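Alpha-1,4-endofucoidanase (Mariniflexile fucanivorans, PDB 6DLH) cuts within fucoidan chains at alpha-1,4 linkages as a family GH107 glycoside hydrolase that acts by a retaining mechanism. Local coordinates at residues P52-I60 against S87-V96; L672-L683 against N707-D715. All blocks are in the same frame, centred on the assembly; numbering follows the deposited sequence.

Interaction 1: residues P52-I60 against S87-V96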
loop_
_atom_site.group_PDB
_atom_site.type_symbol
_atom_site.label_atom_id
_atom_site.label_comp_id
_atom_site.label_asym_id
_atom_site.label_seq_id
_atom_site.Cartn_x
_atom_site.Cartn_y
_atom_site.Cartn_z
ATOM N N PRO A 52 0.584 -0.166 4.847
ATOM C CA PRO A 52 -0.347 0.851 5.344
ATOM C C PRO A 52 -1.627 0.197 5.854
ATOM O O PRO A 52 -1.939 -0.945 5.498
ATOM C CB PRO A 52 -0.648 1.728 4.119
ATOM C CG PRO A 52 0.381 1.316 3.085
ATOM C CD PRO A 52 0.731 -0.130 3.387
ATOM N N GLU A 53 -2.358 0.937 6.691
ATOM C CA GLU A 53 -3.567 0.412 7.298
ATOM C C GLU A 53 -4.770 1.278 6.923
ATOM O O GLU A 53 -4.615 2.436 6.532
ATOM C CB GLU A 53 -3.397 0.326 8.813
ATOM C CG GLU A 53 -2.391 -0.732 9.233
ATOM C CD GLU A 53 -2.201 -0.857 10.732
ATOM O OE1 GLU A 53 -3.158 -0.546 11.470
ATOM O OE2 GLU A 53 -1.096 -1.258 11.157
ATOM N N ARG A 54 -5.963 0.683 7.078
ATOM C CA ARG A 54 -7.257 1.308 6.836
ATOM C C ARG A 54 -7.296 1.827 5.403
ATOM O O ARG A 54 -7.266 3.027 5.178
ATOM C CB ARG A 54 -7.549 2.363 7.912
ATOM C CG ARG A 54 -7.331 1.848 9.327
ATOM C CD ARG A 54 -7.800 2.724 10.479
ATOM N NE ARG A 54 -9.256 2.820 10.562
ATOM C CZ ARG A 54 -10.071 1.878 11.042
ATOM N NH1 ARG A 54 -9.585 0.764 11.567
ATOM N NH2 ARG A 54 -11.380 2.057 10.987
ATOM N N THR A 55 -7.328 0.901 4.439
ATOM C CA THR A 55 -7.049 1.228 3.051
ATOM C C THR A 55 -8.332 1.483 2.265
ATOM O O THR A 55 -8.264 1.880 1.106
ATOM C CB THR A 55 -6.291 0.095 2.349
ATOM O OG1 THR A 55 -7.160 -1.037 2.328
ATOM C CG2 THR A 55 -4.976 -0.254 3.016
ATOM N N PHE A 56 -9.486 1.251 2.907
ATOM C CA PHE A 56 -10.790 1.188 2.261
ATOM C C PHE A 56 -11.307 2.588 1.920
ATOM O O PHE A 56 -10.809 3.584 2.440
ATOM C CB PHE A 56 -11.782 0.508 3.209
ATOM C CG PHE A 56 -11.660 0.970 4.640
ATOM C CD1 PHE A 56 -12.041 2.254 5.012
ATOM C CD2 PHE A 56 -11.136 0.132 5.613
ATOM C CE1 PHE A 56 -11.908 2.685 6.325
ATOM C CE2 PHE A 56 -11.010 0.562 6.926
ATOM C CZ PHE A 56 -11.397 1.836 7.283
ATOM N N ASN A 57 -12.330 2.633 1.053
ATOM C CA ASN A 57 -13.166 3.805 0.825
ATOM C C ASN A 57 -12.336 4.952 0.261
ATOM O O ASN A 57 -12.480 6.092 0.700
ATOM C CB ASN A 57 -13.936 4.223 2.080
ATOM C CG ASN A 57 -14.957 3.189 2.508
ATOM O OD1 ASN A 57 -15.491 2.449 1.678
ATOM N ND2 ASN A 57 -15.214 3.121 3.805
ATOM N N GLY A 58 -11.459 4.608 -0.692
ATOM C CA GLY A 58 -10.616 5.558 -1.400
ATOM C C GLY A 58 -9.307 5.892 -0.684
ATOM O O GLY A 58 -8.412 6.477 -1.293
ATOM N N ASN A 59 -9.201 5.526 0.601
ATOM C CA ASN A 59 -8.048 5.850 1.431
ATOM C C ASN A 59 -6.716 5.540 0.739
ATOM O O ASN A 59 -5.777 6.311 0.881
ATOM C CB ASN A 59 -8.121 5.201 2.816
ATOM C CG ASN A 59 -9.184 5.788 3.724
ATOM O OD1 ASN A 59 -9.635 6.913 3.529
ATOM N ND2 ASN A 59 -9.571 5.042 4.747
ATOM N N ILE A 60 -6.633 4.434 -0.015
ATOM C CA ILE A 60 -5.363 3.951 -0.550
ATOM C C ILE A 60 -5.015 4.635 -1.874
ATOM O O ILE A 60 -3.881 4.549 -2.344
ATOM C CB ILE A 60 -5.344 2.408 -0.678
ATOM C CG1 ILE A 60 -3.938 1.852 -0.924
ATOM C CG2 ILE A 60 -6.320 1.931 -1.742
ATOM C CD1 ILE A 60 -2.968 2.072 0.219
ATOM N N SER A 87 -5.424 -6.569 3.419
ATOM C CA SER A 87 -4.976 -6.365 4.784
ATOM C C SER A 87 -5.325 -7.593 5.627
ATOM O O SER A 87 -6.046 -8.474 5.167
ATOM C CB SER A 87 -5.542 -5.091 5.337
ATOM O OG SER A 87 -5.123 -3.977 4.552
ATOM N N PRO A 88 -4.744 -7.765 6.837
ATOM C CA PRO A 88 -5.067 -8.926 7.676
ATOM C C PRO A 88 -6.431 -8.917 8.372
ATOM O O PRO A 88 -7.120 -7.904 8.396
ATOM C CB PRO A 88 -3.961 -8.924 8.747
ATOM C CG PRO A 88 -3.449 -7.500 8.789
ATOM C CD PRO A 88 -3.674 -6.930 7.402
ATOM N N ASN A 89 -6.816 -10.071 8.937
ATOM C CA ASN A 89 -7.829 -10.130 9.982
ATOM C C ASN A 89 -9.172 -9.639 9.436
ATOM O O ASN A 89 -9.563 -10.005 8.329
ATOM C CB ASN A 89 -7.349 -9.376 11.229
ATOM C CG ASN A 89 -7.851 -9.946 12.536
ATOM O OD1 ASN A 89 -7.916 -11.162 12.710
ATOM N ND2 ASN A 89 -8.183 -9.073 13.473
ATOM N N ILE A 90 -9.863 -8.790 10.210
ATOM C CA ILE A 90 -11.179 -8.285 9.842
ATOM C C ILE A 90 -11.072 -7.305 8.673
ATOM O O ILE A 90 -12.091 -6.825 8.184
ATOM C CB ILE A 90 -11.909 -7.662 11.048
ATOM C CG1 ILE A 90 -11.166 -6.442 11.605
ATOM C CG2 ILE A 90 -12.177 -8.714 12.118
ATOM C CD1 ILE A 90 -11.897 -5.724 12.725
ATOM N N PHE A 91 -9.844 -7.026 8.218
ATOM C CA PHE A 91 -9.627 -6.123 7.096
ATOM C C PHE A 91 -9.311 -6.915 5.830
ATOM O O PHE A 91 -8.924 -6.339 4.813
ATOM C CB PHE A 91 -8.515 -5.120 7.424
ATOM C CG PHE A 91 -8.744 -4.342 8.693
ATOM C CD1 PHE A 91 -9.500 -3.180 8.683
ATOM C CD2 PHE A 91 -8.222 -4.784 9.901
ATOM C CE1 PHE A 91 -9.726 -2.473 9.854
ATOM C CE2 PHE A 91 -8.451 -4.078 11.073
ATOM C CZ PHE A 91 -9.202 -2.926 11.045
ATOM N N SER A 92 -9.507 -8.236 5.886
ATOM C CA SER A 92 -9.193 -9.105 4.761
ATOM C C SER A 92 -9.974 -8.750 3.492
ATOM O O SER A 92 -9.503 -9.064 2.400
ATOM C CB SER A 92 -9.341 -10.565 5.113
ATOM O OG SER A 92 -10.694 -10.880 5.393
ATOM N N PRO A 93 -11.195 -8.160 3.555
ATOM C CA PRO A 93 -11.873 -7.680 2.346
ATOM C C PRO A 93 -11.219 -6.495 1.632
ATOM O O PRO A 93 -11.326 -6.373 0.412
ATOM C CB PRO A 93 -13.275 -7.271 2.839
ATOM C CG PRO A 93 -13.440 -8.014 4.147
ATOM C CD PRO A 93 -12.049 -8.023 4.746
ATOM N N THR A 94 -10.545 -5.626 2.395
ATOM C CA THR A 94 -9.989 -4.398 1.847
ATOM C C THR A 94 -8.767 -4.709 0.982
ATOM O O THR A 94 -7.765 -5.216 1.484
ATOM C CB THR A 94 -9.695 -3.391 2.962
ATOM O OG1 THR A 94 -8.582 -3.875 3.718
ATOM C CG2 THR A 94 -10.891 -3.152 3.857
ATOM N N HIS A 95 -8.879 -4.399 -0.318
ATOM C CA HIS A 95 -7.825 -4.596 -1.302
ATOM C C HIS A 95 -7.185 -3.250 -1.640
ATOM O O HIS A 95 -7.808 -2.206 -1.449
ATOM C CB HIS A 95 -8.387 -5.240 -2.579
ATOM C CG HIS A 95 -8.794 -6.665 -2.417
ATOM N ND1 HIS A 95 -9.769 -7.058 -1.515
ATOM C CD2 HIS A 95 -8.383 -7.785 -3.051
ATOM C CE1 HIS A 95 -9.920 -8.363 -1.584
ATOM N NE2 HIS A 95 -9.084 -8.833 -2.523
ATOM N N VAL A 96 -5.956 -3.299 -2.172
ATOM C CA VAL A 96 -5.206 -2.099 -2.516
ATOM C C VAL A 96 -5.022 -2.007 -4.030
ATOM O O VAL A 96 -4.309 -1.132 -4.509
ATOM C CB VAL A 96 -3.851 -2.033 -1.781
ATOM C CG1 VAL A 96 -4.021 -2.040 -0.276
ATOM C CG2 VAL A 96 -2.892 -3.128 -2.223
HETATM O O HOH W 1 -3.296 -3.247 6.429
HETATM O O HOH W 2 -7.860 -1.973 5.350
HETATM O O HOH W 3 -5.919 -3.395 2.011
HETATM O O HOH W 4 -9.549 -0.636 0.215
#
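Thr55 and Thr94 meet where two neighbouring loops of the probable catalytic barrel pack together. The loop 52-60 follows strand 46-49, and the loop 87-96 follows strand 80-84, its neighbour in the parallel sheet. Waters tie the loops together. Water 3 reaches Thr55 OG1 and Ser87 OG, and it donates to Thr94 O at 2.6 Å. Water 2 takes the backbone N-H of Thr55 and donates to Thr94 OG1, also at 2.6 Å. Water 1 donates to Pro52 O and also bonds to Ser87 OG. Thr94 OG1 in turn donates to Phe91 O at 2.7 Å, in the carbonyl plane and on a lone pair. Thr94 N donates to the same oxygen and closes the type I turn from Phe91 to Thr94; the hydroxyl adds a second grip. The hydroxyl sits between the backbone N and the carbonyl carbon (chi1 70°). That torsion sends CG2 to the rim of the Phe56 ring, 3.7 Å from CD2. Were Thr94 a valine, Phe91 O would probably lose its side-chain donor and water 2 one of its acceptors. Apolar contacts add to this. Val96 CG1 touches Thr55 CG2 and lies 3.9 Å from Ile60 CG1. Trp133 of helix 129-139 packs on both Ile60 and Val96. Elsewhere in the contact, the Phe56 and Phe91 rings come edge to edge, with CE2 and CD1 4.4 Å apart. Arg54 NH1 approaches Phe91 CE1 at 3.7 Å, with the guanidinium and ring planes 84° apart. Its charge is paired with Glu390 through NE. Loops that follow neighbouring parallel strands are the arrangement of a beta/alpha barrel, consistent with a (beta/alpha)8-like barrel as in the related GH29 fucosidases.

Interaction 2: residues L672-L683 against N707-D715. With CA (calcium ion), chain F.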
loop_
_atom_site.group_PDB
_atom_site.type_symbol
_atom_site.label_atom_id
_atom_site.label_comp_id
_atom_site.label_asym_id
_atom_site.label_seq_id
_atom_site.Cartn_x
_atom_site.Cartn_y
_atom_site.Cartn_z
ATOM N N LEU A 672 -19.251 34.212 10.445
ATOM C CA LEU A 672 -20.525 34.188 11.147
ATOM C C LEU A 672 -20.303 34.483 12.628
ATOM O O LEU A 672 -19.219 34.241 13.166
ATOM C CB LEU A 672 -21.197 32.819 10.981
ATOM C CG LEU A 672 -21.731 32.454 9.594
ATOM C CD1 LEU A 672 -22.053 33.687 8.758
ATOM C CD2 LEU A 672 -20.763 31.542 8.856
ATOM N N THR A 673 -21.357 35.004 13.269
ATOM C CA THR A 673 -21.413 35.177 14.712
ATOM C C THR A 673 -22.684 34.504 15.225
ATOM O O THR A 673 -23.734 34.618 14.603
ATOM C CB THR A 673 -21.342 36.663 15.100
ATOM O OG1 THR A 673 -20.199 37.264 14.489
ATOM C CG2 THR A 673 -21.289 36.892 16.596
ATOM N N ILE A 674 -22.560 33.761 16.330
ATOM C CA ILE A 674 -23.709 33.220 17.039
ATOM C C ILE A 674 -23.782 33.897 18.408
ATOM O O ILE A 674 -22.839 33.851 19.200
ATOM C CB ILE A 674 -23.679 31.676 17.121
ATOM C CG1 ILE A 674 -23.522 31.038 15.737
ATOM C CG2 ILE A 674 -24.908 31.142 17.844
ATOM C CD1 ILE A 674 -23.582 29.528 15.733
ATOM N N THR A 675 -24.907 34.577 18.644
ATOM C CA THR A 675 -25.212 35.186 19.927
ATOM C C THR A 675 -26.462 34.513 20.489
ATOM O O THR A 675 -27.326 34.065 19.741
ATOM C CB THR A 675 -25.373 36.705 19.789
ATOM O OG1 THR A 675 -26.426 36.905 18.848
ATOM C CG2 THR A 675 -24.120 37.397 19.295
ATOM N N LYS A 676 -26.518 34.403 21.817
ATOM C CA LYS A 676 -27.685 33.858 22.485
ATOM C C LYS A 676 -28.709 34.980 22.607
ATOM O O LYS A 676 -28.332 36.133 22.824
ATOM C CB LYS A 676 -27.304 33.330 23.869
ATOM C CG LYS A 676 -28.381 32.525 24.583
ATOM C CD LYS A 676 -28.038 32.314 26.041
ATOM C CE LYS A 676 -28.965 31.350 26.748
ATOM N NZ LYS A 676 -28.556 31.179 28.162
ATOM N N THR A 677 -29.993 34.620 22.465
ATOM C CA THR A 677 -31.075 35.589 22.500
ATOM C C THR A 677 -32.122 35.229 23.558
ATOM O O THR A 677 -32.843 36.119 24.007
ATOM C CB THR A 677 -31.642 35.871 21.100
ATOM O OG1 THR A 677 -32.096 34.630 20.560
ATOM C CG2 THR A 677 -30.652 36.547 20.171
ATOM N N SER A 678 -32.208 33.952 23.965
ATOM C CA SER A 678 -33.086 33.585 25.072
ATOM C C SER A 678 -32.837 32.154 25.547
ATOM O O SER A 678 -32.137 31.391 24.882
ATOM C CB SER A 678 -34.541 33.803 24.734
ATOM O OG SER A 678 -35.039 32.747 23.931
ATOM N N GLY A 679 -33.425 31.824 26.711
ATOM C CA GLY A 679 -33.451 30.489 27.294
ATOM C C GLY A 679 -32.640 30.413 28.589
ATOM O O GLY A 679 -31.850 31.313 28.870
ATOM N N PRO A 680 -32.780 29.326 29.390
ATOM C CA PRO A 680 -32.074 29.178 30.671
ATOM C C PRO A 680 -30.601 29.591 30.708
ATOM O O PRO A 680 -29.874 29.439 29.725
ATOM C CB PRO A 680 -32.197 27.674 30.950
ATOM C CG PRO A 680 -33.541 27.317 30.350
ATOM C CD PRO A 680 -33.647 28.169 29.100
ATOM N N ASP A 681 -30.175 30.074 31.885
ATOM C CA ASP A 681 -28.925 30.794 32.081
ATOM C C ASP A 681 -27.718 29.858 32.065
ATOM O O ASP A 681 -26.595 30.316 31.856
ATOM C CB ASP A 681 -28.921 31.559 33.408
ATOM C CG ASP A 681 -29.536 32.945 33.332
ATOM O OD1 ASP A 681 -29.777 33.424 32.200
ATOM O OD2 ASP A 681 -29.760 33.539 34.408
ATOM N N TRP A 682 -27.947 28.560 32.303
ATOM C CA TRP A 682 -26.839 27.641 32.509
ATOM C C TRP A 682 -26.009 27.421 31.241
ATOM O O TRP A 682 -24.812 27.162 31.348
ATOM C CB TRP A 682 -27.289 26.326 33.160
ATOM C CG TRP A 682 -28.210 25.479 32.339
ATOM C CD1 TRP A 682 -29.573 25.465 32.389
ATOM C CD2 TRP A 682 -27.836 24.478 31.374
ATOM N NE1 TRP A 682 -30.073 24.540 31.514
ATOM C CE2 TRP A 682 -29.034 23.916 30.878
ATOM C CE3 TRP A 682 -26.614 24.004 30.880
ATOM C CZ2 TRP A 682 -29.041 22.912 29.910
ATOM C CZ3 TRP A 682 -26.622 23.011 29.926
ATOM C CH2 TRP A 682 -27.819 22.474 29.448
ATOM N N LEU A 683 -26.637 27.535 30.059
ATOM C CA LEU A 683 -25.975 27.233 28.797
ATOM C C LEU A 683 -25.535 28.525 28.105
ATOM O O LEU A 683 -26.356 29.391 27.808
ATOM C CB LEU A 683 -26.930 26.411 27.920
ATOM C CG LEU A 683 -26.423 26.026 26.526
ATOM C CD1 LEU A 683 -25.755 24.656 26.532
ATOM C CD2 LEU A 683 -27.561 26.034 25.519
ATOM N N ASN A 707 -35.266 22.032 27.703
ATOM C CA ASN A 707 -34.767 23.387 27.877
ATOM C C ASN A 707 -34.651 24.052 26.510
ATOM O O ASN A 707 -33.839 23.633 25.687
ATOM C CB ASN A 707 -33.397 23.402 28.565
ATOM C CG ASN A 707 -33.449 23.086 30.046
ATOM O OD1 ASN A 707 -32.905 23.841 30.852
ATOM N ND2 ASN A 707 -34.098 21.990 30.417
ATOM N N SER A 708 -35.457 25.101 26.291
ATOM C CA SER A 708 -35.537 25.741 24.990
ATOM C C SER A 708 -34.680 27.006 24.961
ATOM O O SER A 708 -34.730 27.824 25.879
ATOM C CB SER A 708 -36.972 26.001 24.616
ATOM O OG SER A 708 -37.056 26.651 23.356
ATOM N N PHE A 709 -33.888 27.148 23.894
ATOM C CA PHE A 709 -32.995 28.284 23.724
ATOM C C PHE A 709 -33.159 28.854 22.319
ATOM O O PHE A 709 -33.633 28.166 21.419
ATOM C CB PHE A 709 -31.533 27.865 23.914
ATOM C CG PHE A 709 -31.213 27.223 25.240
ATOM C CD1 PHE A 709 -31.440 25.867 25.447
ATOM C CD2 PHE A 709 -30.680 27.970 26.280
ATOM C CE1 PHE A 709 -31.147 25.277 26.666
ATOM C CE2 PHE A 709 -30.390 27.377 27.501
ATOM C CZ PHE A 709 -30.621 26.033 27.691
ATOM N N THR A 710 -32.756 30.114 22.134
ATOM C CA THR A 710 -32.749 30.693 20.801
ATOM C C THR A 710 -31.383 31.330 20.548
ATOM O O THR A 710 -30.793 31.932 21.446
ATOM C CB THR A 710 -33.954 31.626 20.572
ATOM O OG1 THR A 710 -33.766 32.833 21.314
ATOM C CG2 THR A 710 -35.283 30.999 20.940
ATOM N N PHE A 711 -30.891 31.183 19.314
ATOM C CA PHE A 711 -29.574 31.679 18.955
ATOM C C PHE A 711 -29.654 32.421 17.626
ATOM O O PHE A 711 -30.408 32.042 16.735
ATOM C CB PHE A 711 -28.543 30.540 18.931
ATOM C CG PHE A 711 -28.132 30.029 20.293
ATOM C CD1 PHE A 711 -28.826 28.997 20.910
ATOM C CD2 PHE A 711 -27.055 30.589 20.970
ATOM C CE1 PHE A 711 -28.449 28.531 22.162
ATOM C CE2 PHE A 711 -26.681 30.126 22.226
ATOM C CZ PHE A 711 -27.383 29.099 22.822
ATOM N N ASN A 712 -28.858 33.482 17.504
ATOM C CA ASN A 712 -28.912 34.300 16.308
ATOM C C ASN A 712 -27.594 34.186 15.548
ATOM O O ASN A 712 -26.519 34.236 16.143
ATOM C CB ASN A 712 -29.384 35.730 16.596
ATOM C CG ASN A 712 -29.402 36.593 15.352
ATOM O OD1 ASN A 712 -30.439 36.743 14.707
ATOM N ND2 ASN A 712 -28.250 37.136 14.986
ATOM N N LEU A 713 -27.724 34.063 14.222
ATOM C CA LEU A 713 -26.631 33.839 13.295
ATOM C C LEU A 713 -26.658 34.959 12.252
ATOM O O LEU A 713 -27.602 35.043 11.471
ATOM C CB LEU A 713 -26.907 32.460 12.686
ATOM C CG LEU A 713 -25.930 31.936 11.638
ATOM C CD1 LEU A 713 -24.551 31.688 12.238
ATOM C CD2 LEU A 713 -26.484 30.659 11.026
ATOM N N SER A 714 -25.621 35.813 12.227
ATOM C CA SER A 714 -25.834 37.177 11.757
ATOM C C SER A 714 -25.005 37.598 10.541
ATOM O O SER A 714 -25.416 38.515 9.834
ATOM C CB SER A 714 -25.698 38.177 12.881
ATOM O OG SER A 714 -24.331 38.467 13.145
ATOM N N ASP A 715 -23.837 36.980 10.316
ATOM C CA ASP A 715 -22.847 37.509 9.380
ATOM C C ASP A 715 -22.664 39.018 9.584
ATOM O O ASP A 715 -22.467 39.471 10.711
ATOM C CB ASP A 715 -23.025 36.999 7.939
ATOM C CG ASP A 715 -24.061 37.689 7.058
ATOM O OD1 ASP A 715 -24.448 38.830 7.363
ATOM O OD2 ASP A 715 -24.458 37.080 6.041
HETATM CA CA CA F . -24.031 36.111 3.964
#
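Leu672 lays CD1 against CB of Asp715 at one end of an antiparallel strand pair in an Ig-like domain. Strand 674-678 is an outer strand of its sheet. Asp715 OD2 binds a calcium ion at 2.3 Å, with Gly634, Asp666, Glu668 and Asp670 completing the site; its OD1 takes the N-H of Thr717. Thr673 O accepts from Ser714 N. Ile674 points into the core, with CG1 on Leu713 CD1 and CG2 on Phe711 CD2. Thr675 and Asn712 exchange two backbone bonds. Lys676 sets CB and CG against Phe711 CE2. Its extended chain carries NZ to Pro680 O, 2.7 Å away, and to Leu683 O. Thr677 and Ser678 both face Thr710 in a classic beta bulge. Thr710 OG1 bonds to Thr677 OG1 at 2.6 Å and to Ser678 OG at 2.9 Å. A CB on Gly679 would clash with both Ser708 O and Phe709 CD2, and its backbone angles also call for glycine. Pro680 puts CD over one face of the Phe709 ring. Trp682 NE1 donates to Asn707 OD1 at 3.0 Å, nearly straight (173°) and in the indole plane; Asn707 ND2 donates to Asp703 O. The Phe709 edge meets the Trp682 face in an offset edge-to-face pair, planes 86° apart. With CG opposite the backbone N (chi1 178°), Leu683 sets CD2 over the other Phe709 face, 3.5 Å from its centroid.

The two contacts lie in different domains, their centres about 44 Å apart, and share no structural element. Interaction 1 is buried in the probable catalytic barrel, where two irregular loops meet. Its polar groups are linked across the contact through waters. Interaction 2 is partly buried in the last of the three Ig-like domains of this chain. There a regular strand pair bonds directly through its backbones. One face of that pair, with Ile674, Phe711 and Leu713, turns to the domain core. The other, with Thr675, Ser678 and Thr710, is more exposed and carries hydroxyls. Only interaction 2 includes a calcium ligand; interaction 1 lies away from the calcium sites.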